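Local structure of putative cellulase CEL6 (Mycobacterium tuberculosis, 1UP2) at residues 73-78 with 98-103. The protein is a putative family 6 endoglucanase that probably hydrolyses internal beta-1,4-glucosidic bonds of cellulose. Numbering follows the deposited sequence.
Sequences LTLYGI and RGWIDA. With IFM (5-hydroxymethyl-3,4-dihydroxypiperidine), chain D.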
loop_
_atom_site.group_PDB
_atom_site.type_symbol
_atom_site.label_atom_id
_atom_site.label_comp_id
_atom_site.label_asym_id
_atom_site.label_seq_id
_atom_site.Cartn_x
_atom_site.Cartn_y
_atom_site.Cartn_z
ATOM N N LEU A 73 6.217 -3.165 3.503
ATOM C CA LEU A 73 6.677 -1.797 3.268
ATOM C C LEU A 73 5.965 -1.282 2.035
ATOM O O LEU A 73 5.783 -2.017 1.055
ATOM C CB LEU A 73 8.176 -1.779 3.016
ATOM C CG LEU A 73 8.978 -2.291 4.232
ATOM C CD1 LEU A 73 9.195 -3.784 4.141
ATOM C CD2 LEU A 73 10.268 -1.595 4.357
ATOM N N THR A 74 5.568 -0.021 2.083
ATOM C CA THR A 74 4.983 0.661 0.947
ATOM C C THR A 74 5.907 1.775 0.474
ATOM O O THR A 74 6.295 2.688 1.258
ATOM C CB THR A 74 3.623 1.230 1.342
ATOM O OG1 THR A 74 2.754 0.150 1.731
ATOM C CG2 THR A 74 2.921 1.911 0.140
ATOM N N LEU A 75 6.253 1.701 -0.809
ATOM C CA LEU A 75 7.084 2.693 -1.462
ATOM C C LEU A 75 6.204 3.737 -2.110
ATOM O O LEU A 75 5.397 3.431 -2.980
ATOM C CB LEU A 75 8.016 2.015 -2.472
ATOM C CG LEU A 75 8.986 0.976 -1.896
ATOM C CD1 LEU A 75 9.944 0.534 -3.017
ATOM C CD2 LEU A 75 9.762 1.479 -0.628
ATOM N N TYR A 76 6.341 4.981 -1.675
ATOM C CA TYR A 76 5.460 6.067 -2.104
ATOM C C TYR A 76 6.279 7.335 -2.370
ATOM O O TYR A 76 6.068 8.373 -1.745
ATOM C CB TYR A 76 4.357 6.300 -1.040
ATOM C CG TYR A 76 3.192 7.144 -1.463
ATOM C CD1 TYR A 76 2.539 6.948 -2.708
ATOM C CD2 TYR A 76 2.663 8.116 -0.592
ATOM C CE1 TYR A 76 1.466 7.739 -3.091
ATOM C CE2 TYR A 76 1.611 8.934 -0.996
ATOM C CZ TYR A 76 1.011 8.738 -2.235
ATOM O OH TYR A 76 -0.071 9.545 -2.587
ATOM N N GLY A 77 7.242 7.232 -3.289
ATOM C CA GLY A 77 8.143 8.324 -3.583
ATOM C C GLY A 77 8.188 8.773 -5.048
ATOM O O GLY A 77 9.097 9.527 -5.419
ATOM N N ILE A 78 7.225 8.349 -5.862
ATOM C CA ILE A 78 7.285 8.596 -7.315
ATOM C C ILE A 78 7.276 10.086 -7.619
ATOM O O ILE A 78 6.586 10.854 -6.932
ATOM C CB ILE A 78 6.118 7.897 -8.042
ATOM C CG1 ILE A 78 6.413 7.657 -9.525
ATOM C CG2 ILE A 78 4.810 8.677 -7.890
ATOM C CD1 ILE A 78 7.464 6.596 -9.797
ATOM N N ARG A 98 15.566 6.614 -8.959
ATOM C CA ARG A 98 16.352 5.434 -9.233
ATOM C C ARG A 98 17.389 5.233 -8.132
ATOM O O ARG A 98 17.615 4.103 -7.684
ATOM C CB ARG A 98 17.012 5.513 -10.602
ATOM C CG ARG A 98 16.062 5.432 -11.783
ATOM C CD ARG A 98 16.728 5.915 -13.059
ATOM N NE ARG A 98 15.745 5.962 -14.130
ATOM C CZ ARG A 98 15.527 4.987 -14.967
ATOM N NH1 ARG A 98 16.257 3.867 -14.926
ATOM N NH2 ARG A 98 14.583 5.140 -15.886
ATOM N N GLY A 99 17.974 6.328 -7.639
ATOM C CA GLY A 99 18.956 6.216 -6.563
ATOM C C GLY A 99 18.332 5.723 -5.262
ATOM O O GLY A 99 18.919 4.919 -4.508
ATOM N N TRP A 100 17.089 6.156 -5.049
ATOM C CA TRP A 100 16.281 5.750 -3.907
ATOM C C TRP A 100 15.954 4.274 -3.957
ATOM O O TRP A 100 16.140 3.565 -2.969
ATOM C CB TRP A 100 14.999 6.582 -3.885
ATOM C CG TRP A 100 14.176 6.471 -2.637
ATOM C CD1 TRP A 100 14.529 6.844 -1.372
ATOM C CD2 TRP A 100 12.819 6.002 -2.551
ATOM N NE1 TRP A 100 13.467 6.661 -0.511
ATOM C CE2 TRP A 100 12.419 6.112 -1.198
ATOM C CE3 TRP A 100 11.911 5.495 -3.471
ATOM C CZ2 TRP A 100 11.157 5.744 -0.758
ATOM C CZ3 TRP A 100 10.659 5.142 -3.045
ATOM C CH2 TRP A 100 10.294 5.259 -1.685
ATOM N N ILE A 101 15.515 3.789 -5.117
ATOM C CA ILE A 101 15.238 2.375 -5.278
ATOM C C ILE A 101 16.505 1.534 -5.027
ATOM O O ILE A 101 16.443 0.494 -4.356
ATOM C CB ILE A 101 14.659 2.103 -6.674
ATOM C CG1 ILE A 101 13.242 2.678 -6.786
ATOM C CG2 ILE A 101 14.724 0.604 -6.982
ATOM C CD1 ILE A 101 12.181 2.112 -5.744
ATOM N N ASP A 102 17.645 1.969 -5.578
ATOM C CA ASP A 102 18.903 1.264 -5.313
ATOM C C ASP A 102 19.195 1.123 -3.815
ATOM O O ASP A 102 19.629 0.046 -3.359
ATOM C CB ASP A 102 20.087 1.949 -5.985
ATOM C CG ASP A 102 19.990 1.938 -7.478
ATOM O OD1 ASP A 102 19.168 1.193 -8.031
ATOM O OD2 ASP A 102 20.717 2.641 -8.185
ATOM N N ALA A 103 18.997 2.204 -3.069
ATOM C CA ALA A 103 19.247 2.191 -1.638
ATOM C C ALA A 103 18.261 1.295 -0.915
ATOM O O ALA A 103 18.632 0.589 0.002
ATOM C CB ALA A 103 19.164 3.595 -1.078
HETATM O O4 IFM D . -2.066 9.216 1.982
HETATM C C4 IFM D . -2.817 8.381 1.084
HETATM C C3 IFM D . -4.248 8.815 1.264
HETATM O O3 IFM D . -4.776 8.227 2.455
HETATM C C2 IFM D . -5.091 8.509 0.033
HETATM N N IFM D . -4.623 9.215 -1.165
HETATM C C1 IFM D . -3.192 9.498 -1.228
HETATM C C5 IFM D . -2.318 8.560 -0.370
HETATM C C6 IFM D . -2.080 7.225 -1.055
HETATM O O6 IFM D . -3.176 6.349 -0.959
#
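The W100 indole drives its six-membered end, CZ3 and CH2, against the backbone bend near L75. The Y76 amide sits at the edge of the ring, near its plane, with N 4.0 Å from W100 CH2, whereas L75 CD2 and the G77 amide approach obliquely. W100 reaches from its helix toward the strand with chi1 (-169°) setting CG opposite the backbone N; its ring meets that of F91, the planes about 50° apart. L75 brings CB and CD2 to the CH2 end of the W100 ring, CD2 4.0 Å from W100 CH2, and sends its other branch to I101, where the two CD1 atoms are 3.9 Å apart. No hydrogen bond joins the segments: apolar side chains pack, and the ring end also rests against the Y76 and G77 peptide nitrogens, the latter hydrogen-bonded to E118. The side chain of Y76 leaves the backbone away from the helix, and its OH comes within 3.3 Å of C5 of the piperidine IFM; W43 meets its ring edge-to-face. A bound glucose also touches Y76. Strand 72-75, helix 94-108 and strand 113-117 form a beta-alpha-beta crossover of the distorted, incomplete alpha/beta barrel of glycoside hydrolase family 6, whose substrate cleft lies at the C-terminal ends of the strands.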